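Side-chain contacts in probable intron-encoded endonuclease 1 (Wickerhamomyces canadensis, PDB 6X1J), which acts as a LAGLIDADG homing endonuclease that binds its DNA recognition sequence and is involved in homing of a mitochondrial 21S rRNA gene intron: residues L214-I219 with Y225-N230; T39-I44 with N134-R139; I177-L182 with P199-P204. All coordinates share one frame; numbering follows the deposited sequence.

Contact 1 of 3, residues L214-I219 with Y225-N230; sequences LVNPYI and YKLLFN. With nucleotides of chain C.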
loop_
_atom_site.group_PDB
_atom_site.type_symbol
_atom_site.label_atom_id
_atom_site.label_comp_id
_atom_site.label_asym_id
_atom_site.label_seq_id
_atom_site.Cartn_x
_atom_site.Cartn_y
_atom_site.Cartn_z
ATOM N N LEU A 214 2.302 -17.628 -2.333
ATOM C CA LEU A 214 3.193 -16.454 -2.541
ATOM C C LEU A 214 2.949 -15.422 -1.447
ATOM O O LEU A 214 3.946 -14.859 -0.963
ATOM C CB LEU A 214 2.936 -15.764 -3.889
ATOM C CG LEU A 214 3.210 -16.566 -5.157
ATOM C CD1 LEU A 214 2.762 -15.756 -6.358
ATOM C CD2 LEU A 214 4.677 -16.958 -5.293
ATOM N N VAL A 215 1.691 -15.082 -1.171
ATOM C CA VAL A 215 1.379 -13.897 -0.318
ATOM C C VAL A 215 1.022 -14.309 1.119
ATOM O O VAL A 215 1.233 -13.464 2.001
ATOM C CB VAL A 215 0.309 -12.972 -0.921
ATOM C CG1 VAL A 215 0.571 -12.695 -2.393
ATOM C CG2 VAL A 215 -1.118 -13.460 -0.730
ATOM N N ASN A 216 0.467 -15.495 1.373
ATOM C CA ASN A 216 -0.073 -15.836 2.728
ATOM C C ASN A 216 1.001 -15.618 3.807
ATOM O O ASN A 216 0.686 -15.115 4.884
ATOM C CB ASN A 216 -0.711 -17.232 2.836
ATOM C CG ASN A 216 -1.243 -17.427 4.247
ATOM O OD1 ASN A 216 -2.086 -16.633 4.688
ATOM N ND2 ASN A 216 -0.683 -18.391 4.985
ATOM N N PRO A 217 2.299 -15.942 3.585
ATOM C CA PRO A 217 3.311 -15.740 4.623
ATOM C C PRO A 217 3.406 -14.305 5.142
ATOM O O PRO A 217 3.832 -14.158 6.249
ATOM C CB PRO A 217 4.620 -16.112 3.926
ATOM C CG PRO A 217 4.184 -17.124 2.872
ATOM C CD PRO A 217 2.862 -16.572 2.378
ATOM N N TYR A 218 2.962 -13.304 4.378
ATOM C CA TYR A 218 3.079 -11.866 4.747
ATOM C C TYR A 218 1.765 -11.306 5.321
ATOM O O TYR A 218 1.723 -10.152 5.895
ATOM C CB TYR A 218 3.542 -11.078 3.508
ATOM C CG TYR A 218 4.920 -11.465 2.992
ATOM C CD1 TYR A 218 6.057 -11.100 3.687
ATOM C CD2 TYR A 218 5.098 -12.247 1.852
ATOM C CE1 TYR A 218 7.329 -11.445 3.240
ATOM C CE2 TYR A 218 6.364 -12.623 1.396
ATOM C CZ TYR A 218 7.495 -12.206 2.093
ATOM O OH TYR A 218 8.771 -12.512 1.702
ATOM N N ILE A 219 0.660 -12.028 5.154
ATOM C CA ILE A 219 -0.685 -11.480 5.517
ATOM C C ILE A 219 -0.827 -11.528 7.043
ATOM O O ILE A 219 -0.715 -12.610 7.598
ATOM C CB ILE A 219 -1.808 -12.276 4.849
ATOM C CG1 ILE A 219 -1.690 -12.296 3.322
ATOM C CG2 ILE A 219 -3.149 -11.734 5.308
ATOM C CD1 ILE A 219 -1.986 -10.974 2.668
ATOM N N TYR A 225 -8.802 -12.606 6.180
ATOM C CA TYR A 225 -10.199 -12.772 5.733
ATOM C C TYR A 225 -10.337 -12.423 4.242
ATOM O O TYR A 225 -11.300 -12.920 3.605
ATOM C CB TYR A 225 -11.158 -11.936 6.573
ATOM C CG TYR A 225 -11.163 -10.477 6.253
ATOM C CD1 TYR A 225 -10.279 -9.624 6.889
ATOM C CD2 TYR A 225 -12.036 -9.949 5.315
ATOM C CE1 TYR A 225 -10.285 -8.266 6.615
ATOM C CE2 TYR A 225 -12.043 -8.594 5.020
ATOM C CZ TYR A 225 -11.152 -7.749 5.668
ATOM O OH TYR A 225 -11.127 -6.407 5.397
ATOM N N LYS A 226 -9.440 -11.599 3.688
ATOM C CA LYS A 226 -9.569 -11.125 2.277
ATOM C C LYS A 226 -9.261 -12.297 1.355
ATOM O O LYS A 226 -9.685 -12.251 0.215
ATOM C CB LYS A 226 -8.639 -9.945 1.978
ATOM C CG LYS A 226 -8.997 -8.642 2.670
ATOM C CD LYS A 226 -8.261 -7.456 2.108
ATOM C CE LYS A 226 -9.129 -6.696 1.142
ATOM N NZ LYS A 226 -8.527 -5.409 0.736
ATOM N N LEU A 227 -8.595 -13.318 1.887
ATOM C CA LEU A 227 -7.947 -14.449 1.173
ATOM C C LEU A 227 -8.642 -15.784 1.507
ATOM O O LEU A 227 -8.509 -16.756 0.722
ATOM C CB LEU A 227 -6.484 -14.464 1.651
ATOM C CG LEU A 227 -5.503 -15.315 0.860
ATOM C CD1 LEU A 227 -5.252 -14.683 -0.489
ATOM C CD2 LEU A 227 -4.175 -15.489 1.594
ATOM N N LEU A 228 -9.291 -15.869 2.658
ATOM C CA LEU A 228 -9.775 -17.141 3.251
ATOM C C LEU A 228 -11.139 -17.545 2.647
ATOM O O LEU A 228 -12.043 -16.746 2.646
ATOM C CB LEU A 228 -9.899 -16.938 4.764
ATOM C CG LEU A 228 -9.165 -17.957 5.638
ATOM C CD1 LEU A 228 -9.376 -17.648 7.119
ATOM C CD2 LEU A 228 -9.597 -19.388 5.328
ATOM N N PHE A 229 -11.271 -18.768 2.167
ATOM C CA PHE A 229 -12.572 -19.408 1.836
ATOM C C PHE A 229 -12.702 -20.696 2.648
ATOM O O PHE A 229 -11.683 -21.151 3.218
ATOM C CB PHE A 229 -12.662 -19.719 0.344
ATOM C CG PHE A 229 -12.537 -18.517 -0.559
ATOM C CD1 PHE A 229 -11.288 -18.054 -0.959
ATOM C CD2 PHE A 229 -13.676 -17.850 -1.005
ATOM C CE1 PHE A 229 -11.195 -16.973 -1.827
ATOM C CE2 PHE A 229 -13.581 -16.777 -1.873
ATOM C CZ PHE A 229 -12.335 -16.326 -2.262
ATOM N N ASN A 230 -13.899 -21.284 2.664
ATOM C CA ASN A 230 -14.128 -22.655 3.192
ATOM C C ASN A 230 -13.175 -23.625 2.487
ATOM O O ASN A 230 -13.011 -23.520 1.258
ATOM C CB ASN A 230 -15.593 -23.069 3.042
ATOM C CG ASN A 230 -16.511 -22.113 3.776
ATOM O OD1 ASN A 230 -16.271 -21.810 4.943
ATOM N ND2 ASN A 230 -17.514 -21.591 3.083
ATOM P P DC C 18 -13.141 -6.032 0.645
ATOM O OP1 DC C 18 -12.725 -6.038 2.075
ATOM O OP2 DC C 18 -12.740 -7.182 -0.207
ATOM O "O5'" DC C 18 -14.730 -5.986 0.537
ATOM C "C5'" DC C 18 -15.441 -4.937 1.137
ATOM C "C4'" DC C 18 -16.866 -4.951 0.653
ATOM O "O4'" DC C 18 -16.947 -4.521 -0.723
ATOM C "C3'" DC C 18 -17.647 -6.264 0.743
ATOM O "O3'" DC C 18 -18.671 -6.156 1.724
ATOM C "C2'" DC C 18 -18.114 -6.516 -0.692
ATOM C "C1'" DC C 18 -18.061 -5.140 -1.322
ATOM N N1 DC C 18 -17.866 -5.093 -2.780
ATOM C C2 DC C 18 -18.769 -4.380 -3.572
ATOM O O2 DC C 18 -19.725 -3.800 -3.033
ATOM N N3 DC C 18 -18.596 -4.359 -4.909
ATOM C C4 DC C 18 -17.540 -4.966 -5.456
ATOM N N4 DC C 18 -17.388 -4.883 -6.785
ATOM C C5 DC C 18 -16.590 -5.674 -4.668
ATOM C C6 DC C 18 -16.778 -5.693 -3.345
#

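Contact 2 of 3, residues T39-I44 with N134-R139; sequences TLIGNI and NYITER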
loop_
_atom_site.group_PDB
_atom_site.type_symbol
_atom_site.label_atom_id
_atom_site.label_comp_id
_atom_site.label_asym_id
_atom_site.label_seq_id
_atom_site.Cartn_x
_atom_site.Cartn_y
_atom_site.Cartn_z
ATOM N N THR A 39 7.630 -3.417 0.975
ATOM C CA THR A 39 6.322 -3.099 1.592
ATOM C C THR A 39 5.717 -1.889 0.852
ATOM O O THR A 39 4.532 -1.908 0.469
ATOM C CB THR A 39 6.475 -2.829 3.100
ATOM O OG1 THR A 39 6.996 -3.996 3.749
ATOM C CG2 THR A 39 5.151 -2.447 3.689
ATOM N N LEU A 40 6.510 -0.845 0.698
ATOM C CA LEU A 40 6.008 0.487 0.303
ATOM C C LEU A 40 5.604 0.414 -1.179
ATOM O O LEU A 40 4.659 1.115 -1.597
ATOM C CB LEU A 40 7.115 1.523 0.523
ATOM C CG LEU A 40 6.799 2.932 0.011
ATOM C CD1 LEU A 40 5.448 3.415 0.498
ATOM C CD2 LEU A 40 7.854 3.937 0.415
ATOM N N ILE A 41 6.267 -0.423 -1.951
ATOM C CA ILE A 41 5.867 -0.582 -3.390
ATOM C C ILE A 41 4.431 -1.120 -3.416
ATOM O O ILE A 41 3.611 -0.619 -4.221
ATOM C CB ILE A 41 6.868 -1.477 -4.145
ATOM C CG1 ILE A 41 8.156 -0.695 -4.410
ATOM C CG2 ILE A 41 6.264 -2.063 -5.413
ATOM C CD1 ILE A 41 9.368 -1.587 -4.493
ATOM N N GLY A 42 4.134 -2.100 -2.577
ATOM C CA GLY A 42 2.758 -2.618 -2.451
ATOM C C GLY A 42 1.791 -1.528 -2.021
ATOM O O GLY A 42 0.692 -1.432 -2.624
ATOM N N ASN A 43 2.153 -0.730 -1.008
ATOM C CA ASN A 43 1.213 0.226 -0.381
ATOM C C ASN A 43 0.872 1.334 -1.384
ATOM O O ASN A 43 -0.235 1.901 -1.283
ATOM C CB ASN A 43 1.770 0.748 0.937
ATOM C CG ASN A 43 1.620 -0.242 2.079
ATOM O OD1 ASN A 43 2.582 -0.459 2.813
ATOM N ND2 ASN A 43 0.439 -0.854 2.231
ATOM N N ILE A 44 1.800 1.691 -2.279
ATOM C CA ILE A 44 1.630 2.824 -3.253
ATOM C C ILE A 44 0.635 2.370 -4.318
ATOM O O ILE A 44 -0.281 3.143 -4.684
ATOM C CB ILE A 44 2.977 3.254 -3.858
ATOM C CG1 ILE A 44 3.895 3.788 -2.765
ATOM C CG2 ILE A 44 2.754 4.251 -4.984
ATOM C CD1 ILE A 44 5.347 3.991 -3.183
ATOM N N ASN A 134 11.509 -5.231 -12.064
ATOM C CA ASN A 134 12.684 -4.824 -11.248
ATOM C C ASN A 134 12.310 -4.577 -9.777
ATOM O O ASN A 134 13.246 -4.465 -9.007
ATOM C CB ASN A 134 13.424 -3.641 -11.894
ATOM C CG ASN A 134 13.999 -3.973 -13.255
ATOM O OD1 ASN A 134 14.418 -5.105 -13.485
ATOM N ND2 ASN A 134 14.007 -3.006 -14.164
ATOM N N TYR A 135 11.027 -4.474 -9.373
ATOM C CA TYR A 135 10.682 -3.940 -8.016
ATOM C C TYR A 135 9.665 -4.795 -7.256
ATOM O O TYR A 135 9.880 -4.915 -6.048
ATOM C CB TYR A 135 10.160 -2.495 -8.068
ATOM C CG TYR A 135 11.191 -1.534 -8.606
ATOM C CD1 TYR A 135 12.153 -0.963 -7.782
ATOM C CD2 TYR A 135 11.233 -1.237 -9.964
ATOM C CE1 TYR A 135 13.120 -0.104 -8.295
ATOM C CE2 TYR A 135 12.194 -0.390 -10.492
ATOM C CZ TYR A 135 13.136 0.185 -9.657
ATOM O OH TYR A 135 14.055 1.034 -10.203
ATOM N N ILE A 136 8.589 -5.288 -7.894
ATOM C CA ILE A 136 7.506 -6.009 -7.160
ATOM C C ILE A 136 8.012 -7.382 -6.703
ATOM O O ILE A 136 8.353 -8.183 -7.536
ATOM C CB ILE A 136 6.241 -6.095 -8.003
ATOM C CG1 ILE A 136 5.612 -4.714 -8.192
ATOM C CG2 ILE A 136 5.279 -7.081 -7.369
ATOM C CD1 ILE A 136 4.265 -4.709 -8.872
ATOM N N THR A 137 8.070 -7.635 -5.398
ATOM C CA THR A 137 8.311 -8.993 -4.845
ATOM C C THR A 137 6.978 -9.539 -4.263
ATOM O O THR A 137 5.949 -8.841 -4.260
ATOM C CB THR A 137 9.471 -8.953 -3.829
ATOM O OG1 THR A 137 9.004 -8.326 -2.633
ATOM C CG2 THR A 137 10.680 -8.205 -4.369
ATOM N N GLU A 138 6.979 -10.772 -3.810
ATOM C CA GLU A 138 5.808 -11.360 -3.096
ATOM C C GLU A 138 5.449 -10.518 -1.861
ATOM O O GLU A 138 4.229 -10.331 -1.661
ATOM C CB GLU A 138 6.084 -12.796 -2.646
ATOM C CG GLU A 138 6.371 -13.756 -3.781
ATOM C CD GLU A 138 7.845 -13.908 -4.082
ATOM O OE1 GLU A 138 8.648 -12.990 -3.687
ATOM O OE2 GLU A 138 8.179 -14.926 -4.721
ATOM N N ARG A 139 6.435 -9.926 -1.141
ATOM C CA ARG A 139 6.126 -9.029 -0.008
ATOM C C ARG A 139 5.278 -7.871 -0.558
ATOM O O ARG A 139 4.202 -7.608 0.032
ATOM C CB ARG A 139 7.395 -8.619 0.759
ATOM C CG ARG A 139 7.135 -7.773 2.006
ATOM C CD ARG A 139 8.415 -7.296 2.706
ATOM N NE ARG A 139 9.169 -8.381 3.326
ATOM C CZ ARG A 139 9.022 -8.788 4.586
ATOM N NH1 ARG A 139 8.122 -8.208 5.376
ATOM N NH2 ARG A 139 9.752 -9.806 5.022
HETATM O O HOH W 1 6.850 -5.817 5.722
#

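Contact 3 of 3, residues I177-L182 with P199-P204; sequences ILINDL and PIIYIP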
loop_
_atom_site.group_PDB
_atom_site.type_symbol
_atom_site.label_atom_id
_atom_site.label_comp_id
_atom_site.label_asym_id
_atom_site.label_seq_id
_atom_site.Cartn_x
_atom_site.Cartn_y
_atom_site.Cartn_z
ATOM N N ILE A 177 -0.079 -3.764 -18.826
ATOM C CA ILE A 177 1.365 -3.982 -18.483
ATOM C C ILE A 177 1.483 -4.852 -17.226
ATOM O O ILE A 177 2.229 -5.888 -17.282
ATOM C CB ILE A 177 2.152 -2.665 -18.358
ATOM C CG1 ILE A 177 2.363 -2.016 -19.732
ATOM C CG2 ILE A 177 3.490 -2.919 -17.684
ATOM C CD1 ILE A 177 2.395 -0.516 -19.705
ATOM N N LEU A 178 0.787 -4.483 -16.140
ATOM C CA LEU A 178 0.882 -5.230 -14.842
ATOM C C LEU A 178 0.556 -6.704 -15.093
ATOM O O LEU A 178 1.379 -7.608 -14.693
ATOM C CB LEU A 178 -0.091 -4.626 -13.825
ATOM C CG LEU A 178 0.315 -3.273 -13.243
ATOM C CD1 LEU A 178 -0.847 -2.605 -12.509
ATOM C CD2 LEU A 178 1.522 -3.415 -12.308
ATOM N N ILE A 179 -0.568 -6.942 -15.803
ATOM C CA ILE A 179 -1.097 -8.314 -16.021
ATOM C C ILE A 179 -0.040 -9.093 -16.797
ATOM O O ILE A 179 0.297 -10.205 -16.365
ATOM C CB ILE A 179 -2.446 -8.305 -16.758
ATOM C CG1 ILE A 179 -3.588 -7.781 -15.879
ATOM C CG2 ILE A 179 -2.721 -9.697 -17.280
ATOM C CD1 ILE A 179 -4.761 -7.311 -16.673
ATOM N N ASN A 180 0.463 -8.515 -17.893
ATOM C CA ASN A 180 1.506 -9.153 -18.746
ATOM C C ASN A 180 2.736 -9.543 -17.903
ATOM O O ASN A 180 3.149 -10.735 -17.951
ATOM C CB ASN A 180 1.931 -8.260 -19.917
ATOM C CG ASN A 180 2.871 -9.010 -20.838
ATOM O OD1 ASN A 180 4.086 -8.900 -20.696
ATOM N ND2 ASN A 180 2.336 -9.850 -21.709
ATOM N N ASP A 181 3.269 -8.606 -17.118
ATOM C CA ASP A 181 4.553 -8.793 -16.377
ATOM C C ASP A 181 4.352 -9.635 -15.111
ATOM O O ASP A 181 5.240 -10.503 -14.797
ATOM C CB ASP A 181 5.185 -7.435 -16.108
ATOM C CG ASP A 181 5.512 -6.716 -17.403
ATOM O OD1 ASP A 181 5.635 -7.415 -18.402
ATOM O OD2 ASP A 181 5.557 -5.472 -17.415
ATOM N N LEU A 182 3.203 -9.467 -14.428
ATOM C CA LEU A 182 2.874 -10.348 -13.283
ATOM C C LEU A 182 2.833 -11.788 -13.752
ATOM O O LEU A 182 3.383 -12.605 -13.030
ATOM C CB LEU A 182 1.535 -9.971 -12.655
ATOM C CG LEU A 182 1.568 -8.727 -11.768
ATOM C CD1 LEU A 182 0.146 -8.296 -11.437
ATOM C CD2 LEU A 182 2.390 -8.987 -10.504
ATOM N N PRO A 199 -10.431 -0.396 -15.175
ATOM C CA PRO A 199 -9.793 -1.709 -15.206
ATOM C C PRO A 199 -9.493 -2.339 -13.838
ATOM O O PRO A 199 -9.027 -1.605 -12.987
ATOM C CB PRO A 199 -8.463 -1.451 -15.936
ATOM C CG PRO A 199 -8.204 0.028 -15.765
ATOM C CD PRO A 199 -9.562 0.686 -15.645
ATOM N N ILE A 200 -9.633 -3.675 -13.728
ATOM C CA ILE A 200 -9.244 -4.465 -12.518
ATOM C C ILE A 200 -8.528 -5.729 -12.968
ATOM O O ILE A 200 -8.617 -6.073 -14.161
ATOM C CB ILE A 200 -10.465 -4.822 -11.662
ATOM C CG1 ILE A 200 -11.459 -5.717 -12.408
ATOM C CG2 ILE A 200 -11.129 -3.560 -11.149
ATOM C CD1 ILE A 200 -12.634 -6.154 -11.566
ATOM N N ILE A 201 -7.860 -6.396 -12.047
ATOM C CA ILE A 201 -7.073 -7.633 -12.296
ATOM C C ILE A 201 -7.822 -8.777 -11.645
ATOM O O ILE A 201 -7.948 -8.747 -10.413
ATOM C CB ILE A 201 -5.642 -7.487 -11.750
ATOM C CG1 ILE A 201 -4.952 -6.254 -12.343
ATOM C CG2 ILE A 201 -4.827 -8.756 -11.987
ATOM C CD1 ILE A 201 -3.479 -6.101 -11.952
ATOM N N TYR A 202 -8.335 -9.713 -12.448
ATOM C CA TYR A 202 -9.045 -10.937 -12.013
ATOM C C TYR A 202 -7.971 -12.010 -11.891
ATOM O O TYR A 202 -7.190 -12.204 -12.872
ATOM C CB TYR A 202 -10.146 -11.262 -13.038
ATOM C CG TYR A 202 -10.748 -12.646 -12.992
ATOM C CD1 TYR A 202 -11.847 -12.929 -12.190
ATOM C CD2 TYR A 202 -10.257 -13.671 -13.790
ATOM C CE1 TYR A 202 -12.415 -14.197 -12.158
ATOM C CE2 TYR A 202 -10.803 -14.950 -13.762
ATOM C CZ TYR A 202 -11.897 -15.212 -12.950
ATOM O OH TYR A 202 -12.439 -16.465 -12.899
ATOM N N ILE A 203 -7.881 -12.661 -10.737
ATOM C CA ILE A 203 -6.987 -13.832 -10.513
ATOM C C ILE A 203 -7.864 -15.070 -10.459
ATOM O O ILE A 203 -8.545 -15.269 -9.462
ATOM C CB ILE A 203 -6.180 -13.690 -9.220
ATOM C CG1 ILE A 203 -5.398 -12.371 -9.200
ATOM C CG2 ILE A 203 -5.290 -14.927 -8.999
ATOM C CD1 ILE A 203 -4.808 -12.007 -7.826
ATOM N N PRO A 204 -7.818 -15.955 -11.488
ATOM C CA PRO A 204 -8.807 -17.023 -11.629
ATOM C C PRO A 204 -8.612 -18.025 -10.489
ATOM O O PRO A 204 -7.541 -18.029 -9.904
ATOM C CB PRO A 204 -8.437 -17.664 -12.970
ATOM C CG PRO A 204 -6.912 -17.496 -12.988
ATOM C CD PRO A 204 -6.736 -16.075 -12.495
#

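Contact 1 of 3, residues L214-I219 with Y225-N230
The flat carboxamide of N216 meets the branched end of L227 through its oxygen. With CG anti to the backbone N (chi1 -179°), N216 OD1 lies 3.9 Å from L227 CD2, and N216 CB lies 4.1 Å from the same methyl. OD1 is also hydrogen-bonded to NZ of K224, in the loop between the two segments, so the amide has a polar partner besides this apolar neighbour. The second flat group, the Y225 ring, carries K226 CG on one face, 3.8 Å above the plane and offset toward the rim. At its edge, near the ring plane, is OP1 of DC18 of chain C, 3.7 Å from Y225 OH. The contact follows helix 208-215, the last of this LAGLIDADG endonuclease, where the chain passes through a 3-10 segment, turns, and comes back as a loop. On this return L227 makes every close contact. Its CD1 lies 4.3 Å from V215 CG2, and its CD2 lies 4.4 Å from I219 CG1. L227 also touches L163 of strand 163-165, while I219 rests on M146 of helix 138-148. K226 bends away at chi3 (99°), and its NZ is hydrogen-bonded to M146 O.

Contact 2 of 3, residues T39-I44 with N134-R139
I41 reaches out from helix 34-45 and crosses the Y135 side chain at about a right angle. Toward Y135 the tip does the touching: I41 CD1 is 3.8 Å from Y135 CB and 3.7 Å from Y135 O. The methyl therefore sits at the root of the tyrosine, and the ring itself leads off to meet Y118. The other branch of I41 turns to I136. With chi1 -75° CG1 lies beside the backbone N and CG2 anti to it. CG1 carries CD1 to Y135. I41 CG2 lies 3.9 Å from I136 CG1, the two chains meeting at a slant.

The polar half of the contact lies at T39 and R139. R139 leaves its backbone extended and then bends at chi3 (-68°). Its aliphatic part passes T39, with R139 CD 3.7 Å from T39 OG1. A water bridges the two polar ends. It donates to T39 OG1 at 2.7 Å and accepts from R139 NH1 at 2.7 Å. T39 OG1 is also hydrogen-bonded to I35 O one turn back, which fixes the hydroxyl on its own helix.

T137 is the N-cap of helix 138-148, and its OG1 is hydrogen-bonded to E38 OE1, a further tie between the helices. By sequence these are the two LAGLIDADG helices, which pack side by side in this family and lead to G46, D47, D147 and D148, which bind potassium ions in this crystal. N43 ND2 is hydrogen-bonded to D147 OD2. L115 of helix 113-119 packs on I41, and Y143 of helix 138-148 packs on T39.

Contact 3 of 3, residues I177-L182 with P199-P204
I201 meets three side chains of helix 177-182, and the contact across the segments is apolar. I179 and I201 have the nearest CA atoms across the contact, 7.1 Å apart. Their side chains lie alongside each other and run in opposite senses. I179 CG1 lies 4.1 Å from I201 CG1 and 4.2 Å from I201 CG2, so its methylene carbon rests against both branches at the base of I201. The tip of I201 goes further in. I201 CG1 is anti to the carbonyl carbon (chi1 -56°), and the chain runs on extended through chi2. That sends CD1 to the helix surface, 4.1 Å from L178 CB and 4.3 Å from L182 CD1. L178 and L182 are one helical turn apart, and I179 lies beside them. The end of I201 thus fits among residues on one face of the helix.

Backbone hydrogen bonding holds each element separately. In the helix, D181 N bonds to I177 O at 2.9 Å. In the sheet, I201 pairs with L165, while I200 pairs with K193 and Y202 with S191. I200 points away from the helix. This is the helix-on-sheet packing of the αββαββα LAGLIDADG fold, in which the far face of the sheet lies on the DNA. I200 probably points to that side.

The axes of helix 177-182 and strand 199-203 come within 9.8 Å, at an angle of 25° between their directions. Strand 198-203 lies between strands 163-165 and 191-195 in the antiparallel sheet. Helix 172-186 packs over this sheet, and W144 of helix 138-148 touches L178, L182 and I201. C190 touches both I179 and I201, just before strand 191-195.

Overall arrangement
Along the chain, contact 2 closes first, then contact 3, then contact 1. Their centres lie 15 to 18 Å apart. Contact 2 joins helix 34-45 to the start of helix 138-148 and the residues just before it. Contact 3 packs helix 172-186 on strand 198-203 and also borders helix 138-148. Contact 1 closes the C-terminal turn after helix 208-215 and rests on helix 138-148. Contacts 1 and 2 touch directly, where Y218 packs on R139 and E138. Contact 3 touches neither. Helix 138-148 is therefore the common element. It carries D147 and D148 of the potassium sites, and so links the motif-helix pair, the helix-on-sheet layer and the C-terminal loop to the metal sites at the DNA.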